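Local coordinates for envelope polyprotein (PDB 5FXU), which forms the Gn glycoprotein ectodomain of the Puumala hantavirus surface, an antigenic envelope component that probably works together with its partner glycoprotein Gc during cell entry, at residues K207-F212 with G331-C336; T222-Q227 with D337-P342; L241-P244 with R250-E253; L255-F260 with F348-G353; A261-D266 with P305-T310. All blocks are in the same frame, centred on the assembly; numbering follows the deposited sequence.

Contact 1: K207-F212 with G331-C336; sequences KLEKSF and GNHSVC. With NAG (2-acetamido-2-deoxy-beta-D-glucopyranose), chain D.
His333 meets helix 208-216 in two ways at once, through its rim and through a face. At the rim, ND1 donates to OE2 of Glu209 over 2.7 Å in a nearly straight bond (172°), received on the syn lone pair of the oxygen. Carboxylate and imidazole lie almost coplanar. Over one face comes Phe212, an offset stack with centroids 3.9 Å apart and planes at 7°. Hydrogen bond and stack together fix the rotation of the imidazole, whose opposite face is covered by the carbonyl oxygen of Gly331. A bend at chi2 (53°) turns the Glu209 carboxylate toward the ring. This His-carboxylate pair is buried within the Gn head, and Lys339 shares the same OE2 through a salt bridge, so the carboxylate is gripped by two donors and its charge is probably balanced by the lysine. The loop that presents the imidazole is a type I turn from Asn332 to Val335, started by an Asx turn in which OD1 of Asn332 accepts from N of Ser334 at 2.9 Å. The other branch of that amide, ND2, is bonded covalently to C1 of the N-linked NAG, while Cys336 is tied by a disulfide to Cys221.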
# COMPACT_ATOMS: atom_id res chain seq x y z
N LYS A 207 7.52 12.10 -11.75
CA LYS A 207 6.19 11.89 -12.37
C LYS A 207 5.91 10.38 -12.53
O LYS A 207 6.05 9.77 -13.61
CB LYS A 207 6.01 12.71 -13.69
CG LYS A 207 5.31 14.09 -13.60
CD LYS A 207 6.18 15.21 -13.10
CE LYS A 207 5.88 16.56 -13.77
NZ LYS A 207 4.64 17.17 -13.22
N LEU A 208 5.48 9.77 -11.42
CA LEU A 208 5.28 8.33 -11.33
C LEU A 208 4.33 7.75 -12.39
O LEU A 208 4.63 6.71 -12.98
CB LEU A 208 4.82 7.96 -9.93
CG LEU A 208 4.54 6.50 -9.60
CD1 LEU A 208 5.79 5.66 -9.84
CD2 LEU A 208 4.08 6.39 -8.15
N GLU A 209 3.21 8.42 -12.66
CA GLU A 209 2.24 7.89 -13.62
C GLU A 209 2.79 7.91 -15.05
O GLU A 209 2.41 7.05 -15.86
CB GLU A 209 0.91 8.63 -13.54
CG GLU A 209 -0.22 8.03 -14.37
CD GLU A 209 -0.47 6.54 -14.12
OE1 GLU A 209 -0.34 6.06 -12.97
OE2 GLU A 209 -0.85 5.83 -15.07
N LYS A 210 3.70 8.84 -15.35
CA LYS A 210 4.41 8.81 -16.65
C LYS A 210 5.21 7.53 -16.83
O LYS A 210 5.26 6.98 -17.94
CB LYS A 210 5.31 10.03 -16.84
CG LYS A 210 4.54 11.35 -17.01
CD LYS A 210 5.43 12.45 -17.58
CE LYS A 210 4.65 13.76 -17.93
NZ LYS A 210 3.26 13.71 -18.52
N SER A 211 5.81 7.02 -15.75
CA SER A 211 6.53 5.76 -15.82
C SER A 211 5.61 4.63 -16.20
O SER A 211 5.93 3.83 -17.08
CB SER A 211 7.25 5.42 -14.51
OG SER A 211 8.04 6.52 -14.06
N PHE A 212 4.41 4.60 -15.61
CA PHE A 212 3.43 3.58 -15.97
C PHE A 212 2.99 3.71 -17.43
O PHE A 212 2.84 2.72 -18.14
CB PHE A 212 2.18 3.63 -15.05
CG PHE A 212 2.41 3.06 -13.70
CD1 PHE A 212 2.50 1.69 -13.53
CD2 PHE A 212 2.55 3.87 -12.59
CE1 PHE A 212 2.73 1.15 -12.29
CE2 PHE A 212 2.77 3.34 -11.33
CZ PHE A 212 2.87 1.97 -11.19
N GLY A 331 -7.93 2.56 -11.96
CA GLY A 331 -6.48 2.41 -11.90
C GLY A 331 -5.81 1.88 -13.16
O GLY A 331 -4.59 1.67 -13.16
N ASN A 332 -6.59 1.66 -14.23
CA ASN A 332 -6.07 1.16 -15.51
C ASN A 332 -5.15 2.24 -16.11
O ASN A 332 -5.59 3.34 -16.43
CB ASN A 332 -7.24 0.77 -16.44
CG ASN A 332 -6.81 0.36 -17.84
OD1 ASN A 332 -5.62 0.36 -18.18
ND2 ASN A 332 -7.80 0.02 -18.67
N HIS A 333 -3.87 1.91 -16.22
CA HIS A 333 -2.85 2.85 -16.70
C HIS A 333 -2.94 3.21 -18.19
O HIS A 333 -2.42 4.26 -18.61
CB HIS A 333 -1.45 2.33 -16.37
CG HIS A 333 -1.21 2.19 -14.89
ND1 HIS A 333 -1.02 3.28 -14.07
CD2 HIS A 333 -1.18 1.11 -14.09
CE1 HIS A 333 -0.85 2.87 -12.83
NE2 HIS A 333 -0.95 1.56 -12.81
N SER A 334 -3.62 2.37 -18.97
CA SER A 334 -3.89 2.67 -20.39
C SER A 334 -4.87 3.84 -20.62
O SER A 334 -4.92 4.40 -21.70
CB SER A 334 -4.44 1.43 -21.09
OG SER A 334 -3.58 0.32 -20.92
N VAL A 335 -5.66 4.17 -19.61
CA VAL A 335 -6.60 5.31 -19.66
C VAL A 335 -5.81 6.59 -19.38
O VAL A 335 -4.82 6.55 -18.66
CB VAL A 335 -7.73 5.08 -18.62
CG1 VAL A 335 -8.57 6.32 -18.38
CG2 VAL A 335 -8.61 3.93 -19.09
N CYS A 336 -6.25 7.71 -19.93
CA CYS A 336 -5.55 8.99 -19.73
C CYS A 336 -6.13 9.82 -18.59
O CYS A 336 -5.38 10.38 -17.79
CB CYS A 336 -5.56 9.85 -21.00
SG CYS A 336 -4.14 9.72 -22.10
C1 NAG D . -7.61 -0.34 -20.06
C2 NAG D . -8.61 -1.42 -20.41
C3 NAG D . -8.48 -1.78 -21.89
C4 NAG D . -8.77 -0.55 -22.75
C5 NAG D . -7.89 0.62 -22.29
C6 NAG D . -8.30 1.92 -22.96
C7 NAG D . -9.23 -3.09 -18.68
C8 NAG D . -10.60 -2.50 -18.49
N2 NAG D . -8.37 -2.57 -19.57
O3 NAG D . -9.40 -2.83 -22.19
O4 NAG D . -8.46 -0.85 -24.12
O5 NAG D . -7.94 0.79 -20.86
O6 NAG D . -9.59 2.32 -22.48
O7 NAG D . -8.89 -4.06 -18.03

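Contact 2: T222-Q227 with D337-P342; sequences TGNGFQ and DKKTLP
Asn224 lays its amide across the end of the Lys339 side chain, the two running at about a right angle, with ND2 3.5 Å from CE. This is contact with the aliphatic part of the lysine. The charged NZ is engaged elsewhere, in a salt bridge with Glu213 and a hydrogen bond with the carbonyl of Val335 among others. Beyond CG the lysine chain is extended, having left the backbone with CG lodged between N and the carbonyl carbon (chi1 70°), and this carries CE as far as the amide. The amide itself is held from both ends, ND2 giving a hydrogen bond to the carbonyl of Cys336 and OD1 hydrogen-bonded to Thr314 OG1. OD1 also accepts from a water at 2.9 Å, and the same water reaches back to the backbone N of Lys339 by a weak bond of 3.4 Å, a solvent bridge between the two segments. The second point of touch is apolar: CD2 of Phe226 meets CD1 of Leu341 at 3.9 Å, the methyl approaching the ring obliquely. In the Gn head these contacts join the loop between helix 208-216 and strand 228-234 to the start of strand 340-354. Leu341 also packs against Leu208 and Phe212 of helix 208-216, and backbone bonds from Phe226 and Lys339 to Thr314 tie both segments to the loop after strand 310-313.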
# COMPACT_ATOMS: atom_id res chain seq x y z
N THR A 222 -1.75 13.84 -21.83
CA THR A 222 -1.36 15.25 -21.67
C THR A 222 -0.94 15.56 -20.22
O THR A 222 0.19 15.99 -19.96
CB THR A 222 -2.47 16.22 -22.19
OG1 THR A 222 -3.67 16.08 -21.41
CG2 THR A 222 -2.79 15.99 -23.70
N GLY A 223 -1.86 15.31 -19.28
CA GLY A 223 -1.75 15.78 -17.89
C GLY A 223 -1.82 14.78 -16.73
O GLY A 223 -2.82 14.73 -16.00
N ASN A 224 -0.75 14.00 -16.54
CA ASN A 224 -0.57 13.16 -15.35
C ASN A 224 0.66 13.55 -14.50
O ASN A 224 1.75 12.97 -14.52
CB ASN A 224 -0.67 11.70 -15.73
CG ASN A 224 -2.12 11.32 -16.12
OD1 ASN A 224 -3.02 11.51 -15.32
ND2 ASN A 224 -2.35 10.82 -17.34
N GLY A 225 0.39 14.58 -13.70
CA GLY A 225 1.37 15.31 -12.97
C GLY A 225 1.70 14.88 -11.55
O GLY A 225 2.57 15.48 -10.96
N PHE A 226 1.02 13.88 -10.98
CA PHE A 226 1.36 13.43 -9.62
C PHE A 226 2.88 13.16 -9.43
O PHE A 226 3.52 12.57 -10.28
CB PHE A 226 0.57 12.21 -9.21
CG PHE A 226 1.01 11.66 -7.87
CD1 PHE A 226 0.65 12.29 -6.69
CD2 PHE A 226 1.86 10.56 -7.80
CE1 PHE A 226 1.10 11.81 -5.47
CE2 PHE A 226 2.29 10.08 -6.59
CZ PHE A 226 1.91 10.71 -5.42
N GLN A 227 3.43 13.65 -8.33
CA GLN A 227 4.84 13.49 -8.02
C GLN A 227 5.01 12.66 -6.77
O GLN A 227 4.53 13.01 -5.69
CB GLN A 227 5.56 14.83 -7.91
CG GLN A 227 5.92 15.41 -9.28
CD GLN A 227 6.79 16.65 -9.23
OE1 GLN A 227 7.98 16.58 -8.95
NE2 GLN A 227 6.18 17.79 -9.51
N ASP A 337 -7.45 9.91 -18.52
CA ASP A 337 -8.11 10.82 -17.59
C ASP A 337 -8.76 10.10 -16.42
O ASP A 337 -9.09 8.92 -16.51
CB ASP A 337 -9.17 11.64 -18.32
CG ASP A 337 -8.58 12.58 -19.36
OD1 ASP A 337 -7.53 13.20 -19.10
OD2 ASP A 337 -9.20 12.70 -20.44
N LYS A 338 -8.94 10.85 -15.34
CA LYS A 338 -9.77 10.44 -14.21
C LYS A 338 -9.27 9.19 -13.47
O LYS A 338 -10.06 8.48 -12.84
CB LYS A 338 -11.23 10.25 -14.66
CG LYS A 338 -11.89 11.49 -15.22
CD LYS A 338 -13.35 11.18 -15.59
CE LYS A 338 -14.17 12.44 -15.82
NZ LYS A 338 -13.54 13.33 -16.84
N LYS A 339 -7.97 8.95 -13.53
CA LYS A 339 -7.39 7.74 -12.97
C LYS A 339 -6.63 8.02 -11.68
O LYS A 339 -6.40 9.17 -11.29
CB LYS A 339 -6.53 7.03 -14.00
CG LYS A 339 -5.23 7.71 -14.37
CD LYS A 339 -4.45 6.89 -15.39
CE LYS A 339 -3.44 7.74 -16.13
NZ LYS A 339 -2.66 6.91 -17.07
N THR A 340 -6.26 6.93 -11.00
CA THR A 340 -5.67 6.99 -9.69
C THR A 340 -4.55 6.00 -9.52
O THR A 340 -4.43 5.05 -10.30
CB THR A 340 -6.70 6.66 -8.60
OG1 THR A 340 -7.14 5.31 -8.76
CG2 THR A 340 -7.89 7.59 -8.67
N LEU A 341 -3.76 6.22 -8.46
CA LEU A 341 -2.77 5.28 -7.94
C LEU A 341 -3.18 4.88 -6.55
O LEU A 341 -3.61 5.72 -5.75
CB LEU A 341 -1.38 5.92 -7.87
CG LEU A 341 -0.66 6.11 -9.21
CD1 LEU A 341 0.46 7.12 -9.06
CD2 LEU A 341 -0.12 4.81 -9.73
N PRO A 342 -3.03 3.59 -6.22
CA PRO A 342 -3.44 3.17 -4.89
C PRO A 342 -2.41 3.55 -3.82
O PRO A 342 -1.20 3.61 -4.11
CB PRO A 342 -3.55 1.66 -5.04
CG PRO A 342 -2.55 1.31 -6.11
CD PRO A 342 -2.61 2.46 -7.07
O HOH W 1 -5.86 11.20 -14.98

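Contact 3: L241-P244 with R250-E253; sequences LYIP and RSAE
Leu241 of strand 237-243 packs on Arg250 at the start of helix 249-260, in a tight strand-to-helix connection within the beta-rich Gn head, with five residues between the two segments. The apolar contacts come first. CD2 of Leu241 rests 4.0 Å from CB of Arg250, while the other branch, CD1, lies over one face of the guanidinium group, 4.1 Å from NH2. The arginine chain bends at chi3 (-69°), which folds the flat group back over the leucine instead of leading it away from the strand. Two residues on, Ile243 extends CD1 against the backbone of the helix, 3.5 Å from CA of Ser251 and 3.8 Å from its CB. Leu241 thus meets Arg250, and CD1 of Ile243 reaches Ser251, the next residue of the helix, whereas the Tyr242 side chain between them points away from the helix and stacks with Tyr229.

Polar partners come from the connection between the segments. The guanidinium forms a salt bridge with Asp248, so the leucine covers a group whose charge is already paired. Ser251 OG is hydrogen-bonded to the backbone N of Thr245, directly after the strand segment, which ties the helix to the chain leaving the strand. Pro244 follows a cis peptide bond and turns the chain beside this serine, its CA 3.4 Å from Ser251 OG.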
# COMPACT_ATOMS: atom_id res chain seq x y z
N LEU A 241 12.92 -0.98 -1.09
CA LEU A 241 13.09 -0.94 -2.54
C LEU A 241 12.28 0.26 -3.06
O LEU A 241 11.09 0.36 -2.81
CB LEU A 241 12.57 -2.23 -3.11
CG LEU A 241 12.34 -2.31 -4.61
CD1 LEU A 241 13.65 -2.15 -5.37
CD2 LEU A 241 11.68 -3.65 -4.93
N TYR A 242 12.97 1.19 -3.72
CA TYR A 242 12.40 2.39 -4.28
C TYR A 242 11.86 2.08 -5.69
O TYR A 242 12.57 1.51 -6.52
CB TYR A 242 13.49 3.46 -4.33
CG TYR A 242 13.05 4.83 -4.82
CD1 TYR A 242 12.88 5.12 -6.19
CD2 TYR A 242 12.85 5.89 -3.90
CE1 TYR A 242 12.49 6.38 -6.62
CE2 TYR A 242 12.49 7.16 -4.33
CZ TYR A 242 12.32 7.40 -5.68
OH TYR A 242 11.95 8.65 -6.10
N ILE A 243 10.62 2.46 -5.96
CA ILE A 243 9.99 2.27 -7.28
C ILE A 243 9.65 3.65 -7.83
O ILE A 243 8.88 4.36 -7.20
CB ILE A 243 8.69 1.45 -7.20
CG1 ILE A 243 8.88 0.13 -6.45
CG2 ILE A 243 8.08 1.24 -8.59
CD1 ILE A 243 9.75 -0.88 -7.14
N PRO A 244 10.19 4.06 -8.99
CA PRO A 244 11.09 3.22 -9.83
C PRO A 244 12.57 3.45 -9.63
O PRO A 244 12.99 4.57 -9.45
CB PRO A 244 10.70 3.61 -11.25
CG PRO A 244 10.16 4.98 -11.14
CD PRO A 244 9.76 5.27 -9.71
N ARG A 250 14.12 -5.77 -10.01
CA ARG A 250 13.00 -5.94 -9.09
C ARG A 250 12.01 -4.81 -9.20
O ARG A 250 10.82 -5.04 -9.17
CB ARG A 250 13.49 -6.02 -7.66
CG ARG A 250 14.46 -7.16 -7.44
CD ARG A 250 15.03 -7.06 -6.06
NE ARG A 250 15.90 -5.88 -5.98
CZ ARG A 250 16.31 -5.30 -4.85
NH1 ARG A 250 15.90 -5.78 -3.66
NH2 ARG A 250 17.10 -4.23 -4.92
N SER A 251 12.52 -3.59 -9.35
CA SER A 251 11.69 -2.44 -9.64
C SER A 251 10.91 -2.68 -10.91
O SER A 251 9.70 -2.44 -10.94
CB SER A 251 12.51 -1.17 -9.74
OG SER A 251 11.77 -0.10 -10.29
N ALA A 252 11.60 -3.15 -11.97
CA ALA A 252 10.95 -3.43 -13.24
C ALA A 252 9.84 -4.46 -13.07
O ALA A 252 8.79 -4.34 -13.65
CB ALA A 252 11.95 -3.88 -14.32
N GLU A 253 10.11 -5.48 -12.30
CA GLU A 253 9.13 -6.50 -12.04
C GLU A 253 7.92 -6.02 -11.27
O GLU A 253 6.79 -6.43 -11.58
CB GLU A 253 9.78 -7.68 -11.33
CG GLU A 253 10.53 -8.55 -12.31
CD GLU A 253 11.09 -9.79 -11.69
OE1 GLU A 253 11.15 -9.90 -10.43
OE2 GLU A 253 11.48 -10.65 -12.50

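Contact 4: L255-F260 with F348-G353; sequences LSRMAF and FIPLPG
Arg257 reaches from helix 255-260 to the strand 348-353 and spreads along three consecutive residues. Its guanidinium group lies with one face against the Pro350 ring; the two side chains approach from opposite directions, and CD of Pro350 lies over the guanidinium face, offset toward the rim and 3.3 Å from NH2. Closer to the helix, the aliphatic part of the arginine runs by the strand backbone: CD is 3.2 Å from the carbonyl O of Phe348, and CG touches CG2 of Ile349 at 4.1 Å. A bend at chi2 (-102°) turns the chain so that it passes obliquely by Phe348 O to Pro350. Helix and strand segments run roughly antiparallel, at 148°, with axes 9.0 Å apart. In the Gn head the helix thus leans on strand 340-354 at a point where the next strand over, 185-197, is bonded to Ile349 through the backbone. Glu265 packs beside Arg257 and accepts from N of Phe348. No hydrogen bond is made between the two segments themselves; the contact is one of van der Waals cover, the guanidinium on the proline and the arginine CD beside the Phe348 carbonyl O, whose partial negative charge probably suits the cation.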
# COMPACT_ATOMS: atom_id res chain seq x y z
N LEU A 255 6.82 -2.88 -11.13
CA LEU A 255 6.07 -1.98 -11.98
C LEU A 255 5.22 -2.72 -12.98
O LEU A 255 4.10 -2.30 -13.22
CB LEU A 255 6.97 -1.00 -12.72
CG LEU A 255 7.38 0.21 -11.91
CD1 LEU A 255 8.61 0.81 -12.55
CD2 LEU A 255 6.27 1.25 -11.82
N SER A 256 5.77 -3.77 -13.60
CA SER A 256 5.00 -4.54 -14.57
C SER A 256 3.79 -5.24 -13.90
O SER A 256 2.67 -5.10 -14.40
CB SER A 256 5.88 -5.47 -15.41
OG SER A 256 6.60 -6.30 -14.58
N ARG A 257 3.99 -5.86 -12.74
CA ARG A 257 2.87 -6.47 -12.01
C ARG A 257 1.85 -5.40 -11.57
O ARG A 257 0.66 -5.65 -11.62
CB ARG A 257 3.34 -7.31 -10.84
CG ARG A 257 4.29 -8.43 -11.19
CD ARG A 257 3.69 -9.83 -11.26
NE ARG A 257 4.49 -10.94 -11.85
CZ ARG A 257 5.67 -10.91 -12.52
NH1 ARG A 257 6.43 -9.80 -12.71
NH2 ARG A 257 6.14 -12.07 -13.01
N MET A 258 2.31 -4.20 -11.19
CA MET A 258 1.39 -3.10 -10.91
C MET A 258 0.58 -2.72 -12.14
O MET A 258 -0.61 -2.48 -12.04
CB MET A 258 2.11 -1.85 -10.39
CG MET A 258 2.51 -1.93 -8.92
SD MET A 258 3.50 -0.51 -8.39
CE MET A 258 3.69 -0.86 -6.65
N ALA A 259 1.24 -2.65 -13.29
CA ALA A 259 0.59 -2.26 -14.52
C ALA A 259 -0.49 -3.25 -14.95
O ALA A 259 -1.53 -2.84 -15.41
CB ALA A 259 1.60 -2.04 -15.62
N PHE A 260 -0.29 -4.54 -14.70
CA PHE A 260 -1.29 -5.55 -15.04
C PHE A 260 -2.33 -5.81 -13.91
O PHE A 260 -3.47 -6.14 -14.20
CB PHE A 260 -0.61 -6.81 -15.58
CG PHE A 260 -0.03 -6.60 -16.97
CD1 PHE A 260 -0.88 -6.57 -18.10
CD2 PHE A 260 1.35 -6.37 -17.15
CE1 PHE A 260 -0.35 -6.36 -19.38
CE2 PHE A 260 1.88 -6.15 -18.43
CZ PHE A 260 1.03 -6.14 -19.54
N PHE A 348 3.05 -10.08 -5.99
CA PHE A 348 4.07 -11.12 -5.99
C PHE A 348 4.99 -10.96 -7.19
O PHE A 348 4.52 -10.64 -8.28
CB PHE A 348 3.43 -12.50 -5.98
CG PHE A 348 2.54 -12.73 -4.80
CD1 PHE A 348 1.20 -12.33 -4.83
CD2 PHE A 348 3.04 -13.31 -3.64
CE1 PHE A 348 0.37 -12.53 -3.72
CE2 PHE A 348 2.21 -13.52 -2.54
CZ PHE A 348 0.88 -13.13 -2.57
N ILE A 349 6.29 -11.15 -6.98
CA ILE A 349 7.27 -11.16 -8.06
C ILE A 349 8.19 -12.38 -7.94
O ILE A 349 8.51 -12.82 -6.82
CB ILE A 349 8.10 -9.86 -8.12
CG1 ILE A 349 9.00 -9.69 -6.89
CG2 ILE A 349 7.18 -8.66 -8.29
CD1 ILE A 349 10.01 -8.56 -7.00
N PRO A 350 8.61 -12.93 -9.09
CA PRO A 350 9.59 -14.00 -9.08
C PRO A 350 11.00 -13.46 -8.82
O PRO A 350 11.39 -12.48 -9.43
CB PRO A 350 9.48 -14.58 -10.48
CG PRO A 350 9.07 -13.43 -11.34
CD PRO A 350 8.20 -12.58 -10.47
N LEU A 351 11.73 -14.09 -7.90
CA LEU A 351 13.13 -13.74 -7.66
C LEU A 351 14.06 -14.89 -7.99
O LEU A 351 13.78 -16.03 -7.62
CB LEU A 351 13.36 -13.36 -6.20
CG LEU A 351 12.73 -12.08 -5.68
CD1 LEU A 351 12.86 -11.89 -4.17
CD2 LEU A 351 13.33 -10.88 -6.38
N PRO A 352 15.18 -14.60 -8.65
CA PRO A 352 16.21 -15.59 -8.83
C PRO A 352 17.07 -15.70 -7.57
O PRO A 352 17.32 -14.69 -6.90
CB PRO A 352 17.02 -15.03 -10.00
CG PRO A 352 16.92 -13.56 -9.83
CD PRO A 352 15.58 -13.30 -9.22
N GLY A 353 17.50 -16.91 -7.26
CA GLY A 353 18.33 -17.18 -6.08
C GLY A 353 18.63 -18.65 -5.88
O GLY A 353 18.72 -19.39 -6.86

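Contact 5: A261-D266 with P305-T310; sequences APHGED and PLYTST
His263 and Tyr307 provide most of the buried surface, and they meet through the histidine's CB more than through its ring. That carbon stands over one face of the tyrosine, 3.8 Å from the ring centroid, a CH-pi contact. CG of Tyr307 lies opposite its own carbonyl carbon (chi1 -54°), which turns the ring face to this CB. The two rings themselves are set obliquely, with planes 31° apart and centroids at 5.3 Å. The tyrosine's opposite face is covered by CD2 of Leu306, so the ring is sandwiched between its own neighbour in sequence and the other loop. Thr308 is the third participant, linked through solvent. One water donates to O of His263 at 2.7 Å and accepts from N of Thr308 at 2.8 Å; another joins ND1 of His263, lying in the imidazole plane, to OG1 of Thr308, to which it donates at 2.6 Å. The two segments share no direct hydrogen bond; water makes the polar links. His263 is presented by a type I turn from Ala261 to Gly264, immediately after helix 249-260. At the surface of the Gn head, this turn meets the loop leading into strand 310-313, with Ile328 of strand 327-329 touching the side chains of both His263 and Tyr307 and Thr344 of strand 340-354 beside Thr308.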
# COMPACT_ATOMS: atom_id res chain seq x y z
N ALA A 261 -1.96 -5.58 -12.64
CA ALA A 261 -2.87 -5.70 -11.52
C ALA A 261 -2.79 -4.43 -10.66
O ALA A 261 -2.20 -4.43 -9.57
CB ALA A 261 -2.54 -6.94 -10.70
N PRO A 262 -3.41 -3.34 -11.13
CA PRO A 262 -3.32 -2.07 -10.46
C PRO A 262 -3.97 -1.98 -9.09
O PRO A 262 -3.62 -1.06 -8.37
CB PRO A 262 -3.98 -1.11 -11.44
CG PRO A 262 -4.84 -1.95 -12.31
CD PRO A 262 -4.03 -3.19 -12.46
N HIS A 263 -4.86 -2.91 -8.72
CA HIS A 263 -5.41 -2.98 -7.34
C HIS A 263 -4.80 -4.11 -6.50
O HIS A 263 -5.38 -4.51 -5.51
CB HIS A 263 -6.95 -3.13 -7.43
CG HIS A 263 -7.59 -1.94 -8.08
ND1 HIS A 263 -7.77 -0.74 -7.41
CD2 HIS A 263 -8.01 -1.73 -9.35
CE1 HIS A 263 -8.29 0.14 -8.23
NE2 HIS A 263 -8.44 -0.43 -9.42
N GLY A 264 -3.64 -4.63 -6.92
CA GLY A 264 -2.94 -5.68 -6.19
C GLY A 264 -3.34 -7.08 -6.62
O GLY A 264 -4.28 -7.25 -7.40
N GLU A 265 -2.65 -8.07 -6.07
CA GLU A 265 -2.80 -9.48 -6.44
C GLU A 265 -3.22 -10.29 -5.21
O GLU A 265 -2.87 -9.93 -4.09
CB GLU A 265 -1.53 -10.06 -7.06
CG GLU A 265 -1.03 -9.27 -8.26
CD GLU A 265 0.27 -9.77 -8.87
OE1 GLU A 265 1.17 -10.14 -8.12
OE2 GLU A 265 0.41 -9.74 -10.12
N ASP A 266 -4.01 -11.34 -5.43
CA ASP A 266 -4.46 -12.28 -4.37
C ASP A 266 -4.81 -13.68 -4.92
O ASP A 266 -5.88 -13.87 -5.52
CB ASP A 266 -5.66 -11.70 -3.56
CG ASP A 266 -5.23 -11.21 -2.18
OD1 ASP A 266 -4.29 -10.39 -2.08
OD2 ASP A 266 -5.78 -11.69 -1.17
N PRO A 305 -16.15 -6.28 0.26
CA PRO A 305 -15.04 -5.46 -0.21
C PRO A 305 -13.89 -6.37 -0.60
O PRO A 305 -13.67 -7.39 0.05
CB PRO A 305 -14.70 -4.61 1.00
CG PRO A 305 -15.24 -5.36 2.17
CD PRO A 305 -16.50 -5.98 1.66
N LEU A 306 -13.22 -6.07 -1.69
CA LEU A 306 -12.17 -6.93 -2.18
C LEU A 306 -10.84 -6.17 -2.24
O LEU A 306 -9.87 -6.57 -1.62
CB LEU A 306 -12.57 -7.49 -3.53
CG LEU A 306 -11.81 -8.72 -4.03
CD1 LEU A 306 -11.97 -9.90 -3.08
CD2 LEU A 306 -12.32 -9.10 -5.41
N TYR A 307 -10.82 -5.06 -2.96
CA TYR A 307 -9.63 -4.21 -3.07
C TYR A 307 -9.66 -3.10 -2.04
O TYR A 307 -10.69 -2.81 -1.45
CB TYR A 307 -9.55 -3.62 -4.48
CG TYR A 307 -9.62 -4.66 -5.57
CD1 TYR A 307 -8.70 -5.68 -5.63
CD2 TYR A 307 -10.62 -4.61 -6.55
CE1 TYR A 307 -8.76 -6.65 -6.61
CE2 TYR A 307 -10.68 -5.57 -7.55
CZ TYR A 307 -9.75 -6.59 -7.56
OH TYR A 307 -9.82 -7.56 -8.52
N THR A 308 -8.53 -2.44 -1.85
CA THR A 308 -8.46 -1.24 -1.06
C THR A 308 -9.28 -0.14 -1.72
O THR A 308 -9.46 -0.14 -2.94
CB THR A 308 -6.99 -0.77 -0.85
OG1 THR A 308 -6.37 -0.48 -2.10
CG2 THR A 308 -6.18 -1.81 -0.12
N SER A 309 -9.74 0.82 -0.92
CA SER A 309 -10.62 1.89 -1.37
C SER A 309 -9.93 3.24 -1.27
O SER A 309 -10.60 4.26 -1.28
CB SER A 309 -11.87 1.91 -0.50
OG SER A 309 -12.41 0.62 -0.34
N THR A 310 -8.60 3.27 -1.22
CA THR A 310 -7.85 4.53 -1.09
C THR A 310 -6.86 4.72 -2.24
O THR A 310 -6.27 3.77 -2.74
CB THR A 310 -7.06 4.56 0.22
OG1 THR A 310 -6.22 3.41 0.25
CG2 THR A 310 -8.00 4.52 1.44
O HOH W 2 -6.70 -0.72 -4.66
O HOH W 3 -6.22 -3.42 -3.19

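In the fold
Contacts 1 and 2 lie closest, with centres 6 Å apart, and share the charged Glu209-Lys339 pair. Contacts 3 and 4 occupy successive parts of helix 249-260, centres 9 Å apart. That helix also reaches contact 1, where Phe212 CZ meets Leu255 CD2 at 3.5 Å. Contact 5 begins where the helix ends; its Pro262 CB lies 3.3 Å from Gly331 O of contact 1, its Pro262 O packs 3.4 Å from Pro342 CG of contact 2, and Glu265 joins it to contact 4. The glycan on Asn332 belongs to contact 1, and the same NAG lies about 9 Å from the His263 side chain of contact 5 (nearest atoms).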